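Local atomic coordinates of beta-lactamase-related domain-containing protein (Bacteroides dorei DSM 17855, PDB entry 5TGF), a protein that is probably a serine hydrolase of the beta-lactamase family, of unknown substrate, and can bind calcium. Residues T130-L135 and M152-R157; E84-Q89 and A159-G164; H185-N190 and A196-G201; D93-I98 and L135-T140. All coordinates share one frame; numbering follows the deposited sequence. Where two conformers were deposited one is given.

Contact 1: residues T130-L135 and M152-R157; sequences TEILSL and MQIAGR
Ile132 reaches from helix 125-133 with both ends of its branched side chain, laying CD1 over the aliphatic start of Gln153 and CG2 against the tip of Ile154. Ile132 CD1 is 3.7 Å from Gln153 CB and slightly farther from its CG. Ile132 CG2 meets Ile154 CD1 at 3.9 Å. The first torsion of Ile132 (chi1 -64°, CG1 anti to the carbonyl carbon) directs CG1, and with it CD1, to Gln153, and turns CG2 to Ile154, the next residue on helix 150-163. The side chains of Ile132 and Gln153 cross nearly at right angles, whereas that of Ile154 is met more obliquely. The contact is small, apolar and buried.

Past CG the Gln153 chain bends (chi2 -72°) and carries its amide away from Ile132, toward weak hydrogen bonds from NE2 to Asp120 and from the backbone N of Leu199 to OE1. A single residue thus offers methylenes to one neighbour and its amide to others. Ser134 donates twice to one acceptor: its OG lies 2.7 Å from Glu131 O, in the carbonyl plane, and its backbone N bonds to the same oxygen.

In the helical part of the beta-lactamase fold, the contact joins helix 125-133 to one flank of helix 150-163, whose Met152 and Ala155 lean instead on helix 60-74, while Ile154 and Ala155 touch helix 100-103.

Contact 2: residues E84-Q89 and A159-G164; sequences EKWLPQ and AEVAMG
Trp86 lays its six-membered ring on Ala162 near the C-terminal end of helix 150-163, within the helical region of the serine beta-lactamase fold. The indole leaves the backbone with CG anti to the carbonyl carbon (chi1 -69°) and is turned about square to its stem (chi2 91°), which presents a face of the benzo ring to the helix. Ala162 CB sits over that face, 4.1 Å from the centroid of the Trp86 six-membered ring and 25° off the ring normal, a CH-pi contact. The ring also presses on the helix backbone, with Trp86 CZ3 3.6 Å from Ala162 CA.

Val161 uses its two methyls separately, one on Trp86 and one on Leu87. Val161 CG1, anti to the backbone N, comes in at the ring edge near the indole plane, 4.0 Å from Trp86 CE3, and also lies beside the carbonyl oxygen of Trp86. Leu87 in turn goes on to touch Ile154, Arg157 and Met158 of the same helix.

At the polar end of the indole, NE1 is hydrogen-bonded to Asp81, which also pairs with Lys85, so the ring is held both by apolar packing and by its N-H. Trp86 touches Leu77 and Ala162 touches Thr75, both residues of a calcium site seen in this protein though empty in this chain. The extended side chain of Leu87 brings its CD2 methyl to the second methyl of Val161, with Leu87 CD2 and Val161 CG2 3.7 Å apart.

Contact 3: residues H185-N190 and A196-G201; sequences HFAPVN and APMLGG
Phe186 and Val189 pack on Met198 where a loop after helix 167-179 meets the short helix 198-201, deep in the serine beta-lactamase/penicillin-binding-protein-like fold expected for this family. Pro197 occupies the N-cap position of that helix after a cis peptide bond, and another cis bond precedes Pro188 in the facing loop. The first turn closes with Gly201 N donating to Pro197 O.

Apolar contacts carry most of the interface. The selenomethionine side chain of Met198 starts with CG anti to the backbone N (chi1 -170°) and bends at its last torsion, threading alongside the loop: Met198 CG is 3.9 Å from Phe186 CB, and Met198 CE is the same distance from Ala187 CB. Val189 splits its methyls, Val189 CG1 meeting Ala196 CB at 3.8 Å while CG2 lies over the start of the Met198 side chain, which it crosses at about a right angle.

The Phe186 ring turns an edge to backbone oxygens of the helix, Met198 O and Leu199 O, and makes edge-to-face contacts with Phe167 and Phe171.

Polar links extend to neighbours: Gly200 O is hydrogen-bonded to Lys61, the lysine of a possible catalytic SxxK motif, and Glu168 accepts from Phe186 N. At the ring edge, Phe186 CD1 comes within 3.4 Å of Met198 O.

Contact 4: residues D93-I98 and L135-T140; sequences DAKGGI and LDTVFT
Two successive bends near the end of Lys95, at chi3 (-68°) and chi4 (-64°), fold its ammonium group back beside Asp93 and up to the carbonyl oxygen of Leu135. Lys95 NZ donates to Leu135 O at 3.1 Å, arriving tilted 32° from the carbonyl plane. Lys95 NZ also forms a salt bridge with Asp93 OD1 at 2.8 Å, approaching on the syn side but above the carboxylate plane, and Leu133 O is a further acceptor, so three oxygens surround it.

Asp93 OD1 is also an acceptor for the backbone: Lys95 N donates to the anti lone pair of Asp93 OD1 at 3.0 Å. This makes an Asx turn that leads into the 3-10 segment 94-97, and it places the Asp93 carboxylate where it can hold the ammonium. The loop between helices 83-86 and 100-103 is thereby tied to the segment following helix 125-133. Such a setting would tend to keep Lys95 protonated, although Lys95 is buried.

Apolar packing accompanies the charge. Thr137 sends CG2, anti to its carbonyl carbon, against the methylenes of Lys95, the two side chains lying alongside and pointing opposite ways. The fit is tight: Lys95 CG and Thr137 CG2 are 3.4 Å apart, closer than usual for two carbons.

From the N terminus, 84-89 opens the loop that contact 2 closes at 159-164, and contacts 1 and 4 are nested inside it. Segment 93-98 follows, then 130-135; contact 4 closes at 135-140 before contact 1 closes at 152-157, so these two cross, sharing Leu135. Contact 4 fastens the 93-98 loop to the chain leaving helix 125-133. Contacts 1 and 2 tie helix 150-163 to helix 125-133 and to the region of helix 83-86. Contact 3, later in series, closes a short loop and packs the chain after helix 167-179 on helix 198-201. Glu84 N probably bonds to Gly96 O, joining contacts 2 and 4, while Met152 and Gln153 pack on 196-201.

Contact 1: residues T130-L135 and M152-R157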
loop_
_atom_site.group_PDB
_atom_site.type_symbol
_atom_site.label_atom_id
_atom_site.label_comp_id
_atom_site.label_asym_id
_atom_site.label_seq_id
_atom_site.Cartn_x
_atom_site.Cartn_y
_atom_site.Cartn_z
ATOM N N THR A 130 -16.843 14.667 -4.348
ATOM C CA THR A 130 -18.126 15.086 -4.935
ATOM C C THR A 130 -18.631 14.125 -6.002
ATOM O O THR A 130 -19.809 13.766 -6.016
ATOM C CB THR A 130 -18.029 16.506 -5.529
ATOM O OG1 THR A 130 -17.619 17.404 -4.495
ATOM C CG2 THR A 130 -19.410 16.961 -6.058
ATOM N N GLU A 131 -17.758 13.667 -6.885
ATOM C CA GLU A 131 -18.172 12.673 -7.884
ATOM C C GLU A 131 -18.478 11.308 -7.249
ATOM O O GLU A 131 -19.471 10.660 -7.604
ATOM C CB GLU A 131 -17.149 12.514 -8.979
ATOM C CG GLU A 131 -17.584 11.472 -10.013
ATOM C CD GLU A 131 -16.973 11.666 -11.378
ATOM O OE1 GLU A 131 -16.008 12.470 -11.492
ATOM O OE2 GLU A 131 -17.438 10.996 -12.335
ATOM N N ILE A 132 -17.674 10.893 -6.270
ATOM C CA ILE A 132 -17.912 9.608 -5.620
ATOM C C ILE A 132 -19.250 9.621 -4.844
ATOM O O ILE A 132 -19.942 8.603 -4.770
ATOM C CB ILE A 132 -16.731 9.217 -4.715
ATOM C CG1 ILE A 132 -15.474 9.025 -5.567
ATOM C CG2 ILE A 132 -17.068 7.968 -3.876
ATOM C CD1 ILE A 132 -14.200 9.175 -4.756
ATOM N N LEU A 133 -19.621 10.779 -4.319
ATOM C CA LEU A 133 -20.846 10.914 -3.518
ATOM C C LEU A 133 -22.085 10.508 -4.325
ATOM O O LEU A 133 -23.006 9.956 -3.770
ATOM C CB LEU A 133 -20.991 12.344 -2.985
ATOM C CG LEU A 133 -22.311 12.714 -2.280
ATOM C CD1 LEU A 133 -22.557 11.835 -1.070
ATOM C CD2 LEU A 133 -22.302 14.171 -1.889
ATOM N N SER A 134 -22.071 10.735 -5.636
ATOM C CA SER A 134 -23.207 10.419 -6.515
ATOM C C SER A 134 -23.417 8.923 -6.772
ATOM O O SER A 134 -24.459 8.541 -7.249
ATOM C CB SER A 134 -23.049 11.152 -7.863
ATOM O OG SER A 134 -22.009 10.552 -8.643
ATOM N N LEU A 135 -22.447 8.074 -6.440
ATOM C CA LEU A 135 -22.471 6.665 -6.833
ATOM C C LEU A 135 -23.143 5.797 -5.772
ATOM O O LEU A 135 -22.851 5.890 -4.587
ATOM C CB LEU A 135 -21.043 6.131 -7.079
ATOM C CG LEU A 135 -20.227 6.819 -8.188
ATOM C CD1 LEU A 135 -18.784 6.317 -8.172
ATOM C CD2 LEU A 135 -20.871 6.666 -9.567
HETATM N N MSE A 152 -10.637 5.094 -0.694
HETATM C CA MSE A 152 -9.473 5.751 -0.096
HETATM C C MSE A 152 -9.439 7.213 -0.427
HETATM O O MSE A 152 -8.814 7.986 0.287
HETATM C CB MSE A 152 -8.170 5.016 -0.424
HETATM C CG MSE A 152 -8.182 3.712 0.378
HETATM SE SE MSE A 152 -6.533 2.705 0.037
HETATM C CE MSE A 152 -5.191 4.106 0.309
ATOM N N GLN A 153 -10.076 7.613 -1.537
ATOM C CA GLN A 153 -10.220 9.051 -1.830
ATOM C C GLN A 153 -10.993 9.749 -0.741
ATOM O O GLN A 153 -10.624 10.833 -0.310
ATOM C CB GLN A 153 -10.903 9.315 -3.171
ATOM C CG GLN A 153 -10.240 8.687 -4.361
ATOM C CD GLN A 153 -8.945 9.357 -4.726
ATOM O OE1 GLN A 153 -7.884 9.032 -4.178
ATOM N NE2 GLN A 153 -9.014 10.290 -5.663
ATOM N N ILE A 154 -12.054 9.111 -0.280
ATOM C CA ILE A 154 -12.869 9.651 0.811
ATOM C C ILE A 154 -12.046 9.712 2.097
ATOM O O ILE A 154 -12.045 10.746 2.776
ATOM C CB ILE A 154 -14.124 8.813 1.039
ATOM C CG1 ILE A 154 -14.987 8.765 -0.237
ATOM C CG2 ILE A 154 -14.937 9.344 2.207
ATOM C CD1 ILE A 154 -16.259 7.976 -0.021
ATOM N N ALA A 155 -11.331 8.632 2.412
ATOM C CA ALA A 155 -10.442 8.593 3.578
ATOM C C ALA A 155 -9.443 9.734 3.553
ATOM O O ALA A 155 -9.253 10.431 4.566
ATOM C CB ALA A 155 -9.707 7.248 3.681
ATOM N N GLY A 156 -8.800 9.932 2.407
ATOM C CA GLY A 156 -7.878 11.024 2.250
ATOM C C GLY A 156 -8.513 12.400 2.481
ATOM O O GLY A 156 -7.888 13.279 3.070
ATOM N N ARG A 157 -9.733 12.600 1.971
ATOM C CA ARG A 157 -10.437 13.869 2.138
ATOM C C ARG A 157 -10.782 14.118 3.616
ATOM O O ARG A 157 -10.751 15.271 4.069
ATOM C CB ARG A 157 -11.698 13.895 1.300
ATOM C CG ARG A 157 -12.497 15.199 1.352
ATOM C CD ARG A 157 -11.738 16.374 0.833
ATOM N NE ARG A 157 -12.493 17.618 1.087
ATOM C CZ ARG A 157 -11.959 18.778 1.441
ATOM N NH1 ARG A 157 -10.648 18.937 1.539
ATOM N NH2 ARG A 157 -12.757 19.811 1.682
#

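Contact 2: residues E84-Q89 and A159-G164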
loop_
_atom_site.group_PDB
_atom_site.type_symbol
_atom_site.label_atom_id
_atom_site.label_comp_id
_atom_site.label_asym_id
_atom_site.label_seq_id
_atom_site.Cartn_x
_atom_site.Cartn_y
_atom_site.Cartn_z
ATOM N N GLU A 84 -19.545 11.155 7.656
ATOM C CA GLU A 84 -20.387 12.328 7.808
ATOM C C GLU A 84 -20.022 13.197 9.002
ATOM O O GLU A 84 -20.394 14.363 9.048
ATOM C CB GLU A 84 -21.865 11.899 7.891
ATOM C CG GLU A 84 -22.178 11.044 9.123
ATOM C CD GLU A 84 -23.299 10.046 8.874
ATOM O OE1 GLU A 84 -23.431 9.074 9.659
ATOM O OE2 GLU A 84 -24.040 10.207 7.872
ATOM N N LYS A 85 -19.280 12.656 9.961
ATOM C CA LYS A 85 -18.740 13.503 11.035
ATOM C C LYS A 85 -17.829 14.597 10.479
ATOM O O LYS A 85 -17.796 15.716 11.000
ATOM C CB LYS A 85 -17.994 12.665 12.056
ATOM C CG LYS A 85 -17.193 13.474 13.067
ATOM C CD LYS A 85 -16.513 12.596 14.101
ATOM C CE LYS A 85 -15.592 13.434 14.976
ATOM N NZ LYS A 85 -14.681 12.620 15.817
ATOM N N TRP A 86 -17.085 14.267 9.428
ATOM C CA TRP A 86 -16.098 15.161 8.886
ATOM C C TRP A 86 -16.533 15.790 7.579
ATOM O O TRP A 86 -16.135 16.902 7.316
ATOM C CB TRP A 86 -14.739 14.452 8.732
ATOM C CG TRP A 86 -14.093 14.130 10.064
ATOM C CD1 TRP A 86 -14.240 12.988 10.788
ATOM C CD2 TRP A 86 -13.333 15.031 10.886
ATOM N NE1 TRP A 86 -13.567 13.104 11.980
ATOM C CE2 TRP A 86 -13.011 14.347 12.068
ATOM C CE3 TRP A 86 -12.926 16.357 10.744
ATOM C CZ2 TRP A 86 -12.264 14.924 13.088
ATOM C CZ3 TRP A 86 -12.165 16.936 11.756
ATOM C CH2 TRP A 86 -11.837 16.214 12.902
ATOM N N LEU A 87 -17.311 15.073 6.761
ATOM C CA LEU A 87 -17.746 15.552 5.447
ATOM C C LEU A 87 -19.284 15.656 5.415
ATOM O O LEU A 87 -19.968 14.717 4.989
ATOM C CB LEU A 87 -17.282 14.631 4.310
ATOM C CG LEU A 87 -15.813 14.211 4.343
ATOM C CD1 LEU A 87 -15.462 13.305 3.158
ATOM C CD2 LEU A 87 -14.954 15.460 4.319
ATOM N N PRO A 88 -19.825 16.797 5.879
ATOM C CA PRO A 88 -21.271 16.852 6.097
ATOM C C PRO A 88 -22.119 16.743 4.825
ATOM O O PRO A 88 -23.307 16.410 4.921
ATOM C CB PRO A 88 -21.484 18.194 6.822
ATOM C CG PRO A 88 -20.259 18.994 6.538
ATOM C CD PRO A 88 -19.140 17.997 6.388
ATOM N N GLN A 89 -21.531 16.919 3.647
ATOM C CA GLN A 89 -22.261 16.655 2.435
ATOM C C GLN A 89 -22.693 15.193 2.305
ATOM O O GLN A 89 -23.554 14.891 1.478
ATOM C CB GLN A 89 -21.486 17.148 1.177
ATOM C CG GLN A 89 -20.330 16.269 0.708
ATOM C CD GLN A 89 -19.657 16.737 -0.594
ATOM O OE1 GLN A 89 -18.456 16.503 -0.809
ATOM N NE2 GLN A 89 -20.430 17.374 -1.475
ATOM N N ALA A 159 -8.945 13.282 6.121
ATOM C CA ALA A 159 -7.700 13.755 6.722
ATOM C C ALA A 159 -7.419 15.214 6.339
ATOM O O ALA A 159 -6.971 16.010 7.195
ATOM C CB ALA A 159 -6.534 12.843 6.364
ATOM N N GLU A 160 -7.733 15.577 5.098
ATOM C CA GLU A 160 -7.568 16.939 4.614
ATOM C C GLU A 160 -8.391 17.927 5.467
ATOM O O GLU A 160 -7.902 18.996 5.828
ATOM C CB GLU A 160 -7.989 17.102 3.155
ATOM C CG GLU A 160 -7.055 16.496 2.139
ATOM C CD GLU A 160 -7.412 16.845 0.694
ATOM O OE1 GLU A 160 -8.543 17.316 0.413
ATOM O OE2 GLU A 160 -6.545 16.666 -0.195
ATOM N N VAL A 161 -9.641 17.578 5.717
ATOM C CA VAL A 161 -10.522 18.407 6.524
ATOM C C VAL A 161 -10.033 18.514 7.972
ATOM O O VAL A 161 -10.034 19.589 8.548
ATOM C CB VAL A 161 -11.977 17.915 6.408
ATOM C CG1 VAL A 161 -12.904 18.615 7.409
ATOM C CG2 VAL A 161 -12.452 18.153 4.995
ATOM N N ALA A 162 -9.517 17.430 8.521
ATOM C CA ALA A 162 -9.062 17.442 9.908
ATOM C C ALA A 162 -7.835 18.327 10.101
ATOM O O ALA A 162 -7.677 18.957 11.171
ATOM C CB ALA A 162 -8.795 16.021 10.374
HETATM N N MSE A 163 -6.997 18.434 9.068
HETATM C CA MSE A 163 -5.799 19.253 9.125
HETATM C C MSE A 163 -5.926 20.630 8.508
HETATM O O MSE A 163 -5.005 21.439 8.618
HETATM C CB MSE A 163 -4.654 18.557 8.377
HETATM C CG MSE A 163 -4.278 17.222 8.989
HETATM SE SE MSE A 163 -3.365 17.549 10.706
HETATM C CE MSE A 163 -1.682 18.303 10.050
ATOM N N GLY A 164 -6.981 20.865 7.743
ATOM C CA GLY A 164 -7.081 22.091 6.945
ATOM C C GLY A 164 -6.020 22.236 5.873
ATOM O O GLY A 164 -5.601 23.352 5.557
#

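Contact 3: residues H185-N190 and A196-G201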
loop_
_atom_site.group_PDB
_atom_site.type_symbol
_atom_site.label_atom_id
_atom_site.label_comp_id
_atom_site.label_asym_id
_atom_site.label_seq_id
_atom_site.Cartn_x
_atom_site.Cartn_y
_atom_site.Cartn_z
ATOM N N HIS A 185 5.955 11.566 -4.542
ATOM C CA HIS A 185 4.702 12.340 -4.520
ATOM C C HIS A 185 3.512 11.496 -4.986
ATOM O O HIS A 185 3.681 10.585 -5.804
ATOM C CB HIS A 185 4.778 13.585 -5.400
ATOM C CG HIS A 185 5.353 13.354 -6.752
ATOM N ND1 HIS A 185 4.626 12.812 -7.788
ATOM C CD2 HIS A 185 6.598 13.566 -7.237
ATOM C CE1 HIS A 185 5.386 12.730 -8.862
ATOM N NE2 HIS A 185 6.600 13.133 -8.543
ATOM N N PHE A 186 2.338 11.790 -4.433
ATOM C CA PHE A 186 1.048 11.208 -4.865
ATOM C C PHE A 186 0.378 12.001 -5.978
ATOM O O PHE A 186 -0.419 11.450 -6.734
ATOM C CB PHE A 186 0.091 11.137 -3.671
ATOM C CG PHE A 186 0.416 10.048 -2.680
ATOM C CD1 PHE A 186 -0.089 8.761 -2.842
ATOM C CD2 PHE A 186 1.218 10.313 -1.561
ATOM C CE1 PHE A 186 0.141 7.784 -1.865
ATOM C CE2 PHE A 186 1.463 9.329 -0.607
ATOM C CZ PHE A 186 0.944 8.067 -0.767
ATOM N N ALA A 187 0.678 13.297 -6.048
ATOM C CA ALA A 187 0.108 14.201 -7.047
ATOM C C ALA A 187 1.226 15.086 -7.571
ATOM O O ALA A 187 2.188 15.350 -6.828
ATOM C CB ALA A 187 -0.967 15.066 -6.404
ATOM N N PRO A 188 1.107 15.568 -8.823
ATOM C CA PRO A 188 -0.001 15.276 -9.742
ATOM C C PRO A 188 -0.026 13.829 -10.204
ATOM O O PRO A 188 1.025 13.150 -10.272
ATOM C CB PRO A 188 0.252 16.212 -10.925
ATOM C CG PRO A 188 1.720 16.459 -10.905
ATOM C CD PRO A 188 2.183 16.351 -9.475
ATOM N N VAL A 189 -1.235 13.380 -10.500
ATOM C CA VAL A 189 -1.528 12.007 -10.896
ATOM C C VAL A 189 -1.142 11.801 -12.353
ATOM O O VAL A 189 -1.561 12.575 -13.206
ATOM C CB VAL A 189 -3.026 11.743 -10.671
ATOM C CG1 VAL A 189 -3.452 10.370 -11.142
ATOM C CG2 VAL A 189 -3.342 11.924 -9.207
ATOM N N ASN A 190 -0.281 10.820 -12.624
ATOM C CA ASN A 190 0.036 10.380 -13.984
ATOM C C ASN A 190 -1.171 9.648 -14.567
ATOM O O ASN A 190 -1.768 8.797 -13.903
ATOM C CB ASN A 190 1.256 9.444 -13.985
ATOM C CG ASN A 190 1.513 8.796 -15.341
ATOM O OD1 ASN A 190 0.895 7.786 -15.694
ATOM N ND2 ASN A 190 2.401 9.392 -16.124
ATOM N N ALA A 196 -3.561 5.629 -10.727
ATOM C CA ALA A 196 -4.685 6.442 -10.267
ATOM C C ALA A 196 -5.672 5.508 -9.566
ATOM O O ALA A 196 -5.601 4.301 -9.794
ATOM C CB ALA A 196 -5.364 7.115 -11.450
ATOM N N PRO A 197 -6.532 6.029 -8.657
ATOM C CA PRO A 197 -6.663 7.418 -8.210
ATOM C C PRO A 197 -5.531 7.811 -7.269
ATOM O O PRO A 197 -4.665 6.988 -6.989
ATOM C CB PRO A 197 -8.008 7.450 -7.481
ATOM C CG PRO A 197 -8.341 6.060 -7.170
ATOM C CD PRO A 197 -7.488 5.131 -7.994
HETATM N N MSE A 198 -5.534 9.049 -6.802
HETATM C CA MSE A 198 -4.373 9.593 -6.029
HETATM C C MSE A 198 -3.838 8.628 -4.989
HETATM O O MSE A 198 -2.647 8.277 -5.001
HETATM C CB MSE A 198 -4.774 10.940 -5.390
HETATM C CG MSE A 198 -3.555 11.658 -4.805
HETATM SE SE MSE A 198 -4.074 13.259 -3.768
HETATM C CE MSE A 198 -4.683 14.323 -5.303
ATOM N N LEU A 199 -4.642 8.297 -3.986
ATOM C CA LEU A 199 -4.122 7.554 -2.840
ATOM C C LEU A 199 -3.890 6.114 -3.279
ATOM O O LEU A 199 -2.864 5.489 -2.935
ATOM C CB LEU A 199 -5.075 7.566 -1.643
ATOM C CG LEU A 199 -4.895 8.766 -0.662
ATOM C CD1 LEU A 199 -5.337 10.052 -1.342
ATOM C CD2 LEU A 199 -5.648 8.558 0.637
ATOM N N GLY A 200 -4.892 5.551 -3.936
ATOM C CA GLY A 200 -4.846 4.105 -4.203
ATOM C C GLY A 200 -3.728 3.706 -5.160
ATOM O O GLY A 200 -3.127 2.641 -5.027
ATOM N N GLY A 201 -3.422 4.580 -6.111
ATOM C CA GLY A 201 -2.505 4.264 -7.165
ATOM C C GLY A 201 -1.603 5.369 -7.669
ATOM O O GLY A 201 -0.870 5.125 -8.603
#

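Contact 4: residues D93-I98 and L135-T140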
loop_
_atom_site.group_PDB
_atom_site.type_symbol
_atom_site.label_atom_id
_atom_site.label_comp_id
_atom_site.label_asym_id
_atom_site.label_seq_id
_atom_site.Cartn_x
_atom_site.Cartn_y
_atom_site.Cartn_z
ATOM N N ASP A 93 -27.078 10.245 3.068
ATOM C CA ASP A 93 -26.632 9.167 2.197
ATOM C C ASP A 93 -26.229 8.007 3.110
ATOM O O ASP A 93 -25.700 8.209 4.205
ATOM C CB ASP A 93 -25.443 9.684 1.362
ATOM C CG ASP A 93 -25.146 8.827 0.140
ATOM O OD1 ASP A 93 -24.476 7.778 0.303
ATOM O OD2 ASP A 93 -25.571 9.200 -0.976
ATOM N N ALA A 94 -26.529 6.787 2.707
ATOM C CA ALA A 94 -26.072 5.618 3.468
ATOM C C ALA A 94 -24.540 5.549 3.621
ATOM O O ALA A 94 -24.041 4.960 4.575
ATOM C CB ALA A 94 -26.590 4.348 2.814
ATOM N N LYS A 95 -23.804 6.145 2.681
ATOM C CA LYS A 95 -22.349 6.179 2.756
ATOM C C LYS A 95 -21.838 7.014 3.917
ATOM O O LYS A 95 -20.672 6.888 4.275
ATOM C CB LYS A 95 -21.738 6.754 1.470
ATOM C CG LYS A 95 -21.953 5.876 0.248
ATOM C CD LYS A 95 -21.136 6.332 -0.950
ATOM C CE LYS A 95 -21.616 7.670 -1.503
ATOM N NZ LYS A 95 -22.999 7.649 -2.066
ATOM N N GLY A 96 -22.650 7.947 4.424
ATOM C CA GLY A 96 -22.209 8.815 5.516
ATOM C C GLY A 96 -21.790 8.047 6.762
ATOM O O GLY A 96 -20.993 8.544 7.567
ATOM N N GLY A 97 -22.345 6.848 6.930
ATOM C CA GLY A 97 -22.066 6.037 8.114
ATOM C C GLY A 97 -20.876 5.101 8.013
ATOM O O GLY A 97 -20.527 4.419 8.995
ATOM N N ILE A 98 -20.248 5.061 6.837
ATOM C CA ILE A 98 -19.029 4.273 6.648
ATOM C C ILE A 98 -17.930 4.777 7.588
ATOM O O ILE A 98 -17.763 5.990 7.768
ATOM C CB ILE A 98 -18.562 4.323 5.177
ATOM C CG1 ILE A 98 -19.613 3.685 4.261
ATOM C CG2 ILE A 98 -17.234 3.576 5.007
ATOM C CD1 ILE A 98 -19.427 3.834 2.760
ATOM N N LEU A 135 -22.447 8.074 -6.440
ATOM C CA LEU A 135 -22.471 6.665 -6.833
ATOM C C LEU A 135 -23.143 5.797 -5.772
ATOM O O LEU A 135 -22.851 5.890 -4.587
ATOM C CB LEU A 135 -21.043 6.131 -7.079
ATOM C CG LEU A 135 -20.227 6.819 -8.188
ATOM C CD1 LEU A 135 -18.784 6.317 -8.172
ATOM C CD2 LEU A 135 -20.871 6.666 -9.567
ATOM N N ASP A 136 -23.995 4.895 -6.227
ATOM C CA ASP A 136 -24.552 3.860 -5.371
ATOM C C ASP A 136 -23.446 2.967 -4.803
ATOM O O ASP A 136 -22.389 2.713 -5.451
ATOM C CB ASP A 136 -25.482 2.936 -6.174
ATOM C CG ASP A 136 -26.728 3.636 -6.689
ATOM O OD1 ASP A 136 -27.210 4.606 -6.054
ATOM O OD2 ASP A 136 -27.256 3.155 -7.720
ATOM N N THR A 137 -23.713 2.471 -3.606
ATOM C CA THR A 137 -22.852 1.488 -2.991
ATOM C C THR A 137 -23.108 0.113 -3.585
ATOM O O THR A 137 -24.080 -0.095 -4.279
ATOM C CB THR A 137 -23.045 1.439 -1.473
ATOM O OG1 THR A 137 -24.421 1.192 -1.156
ATOM C CG2 THR A 137 -22.585 2.739 -0.850
ATOM N N VAL A 138 -22.203 -0.818 -3.331
ATOM C CA VAL A 138 -22.359 -2.154 -3.903
ATOM C C VAL A 138 -22.725 -3.190 -2.841
ATOM O O VAL A 138 -23.226 -4.242 -3.178
ATOM C CB VAL A 138 -21.125 -2.561 -4.733
ATOM C CG1 VAL A 138 -21.085 -1.736 -6.028
ATOM C CG2 VAL A 138 -19.844 -2.398 -3.920
ATOM N N PHE A 139 -22.557 -2.842 -1.568
ATOM C CA PHE A 139 -22.958 -3.684 -0.429
ATOM C C PHE A 139 -22.830 -2.908 0.861
ATOM O O PHE A 139 -22.215 -1.828 0.914
ATOM C CB PHE A 139 -22.169 -5.020 -0.312
ATOM C CG PHE A 139 -20.663 -4.858 -0.273
ATOM C CD1 PHE A 139 -20.017 -4.513 0.905
ATOM C CD2 PHE A 139 -19.902 -5.029 -1.431
ATOM C CE1 PHE A 139 -18.633 -4.334 0.942
ATOM C CE2 PHE A 139 -18.504 -4.926 -1.397
ATOM C CZ PHE A 139 -17.873 -4.547 -0.209
ATOM N N THR A 140 -23.434 -3.469 1.904
ATOM C CA THR A 140 -23.442 -2.869 3.235
ATOM C C THR A 140 -22.063 -2.899 3.851
ATOM O O THR A 140 -21.410 -3.951 3.817
ATOM C CB THR A 140 -24.417 -3.638 4.155
ATOM O OG1 THR A 140 -25.733 -3.540 3.610
ATOM C CG2 THR A 140 -24.425 -3.073 5.559
#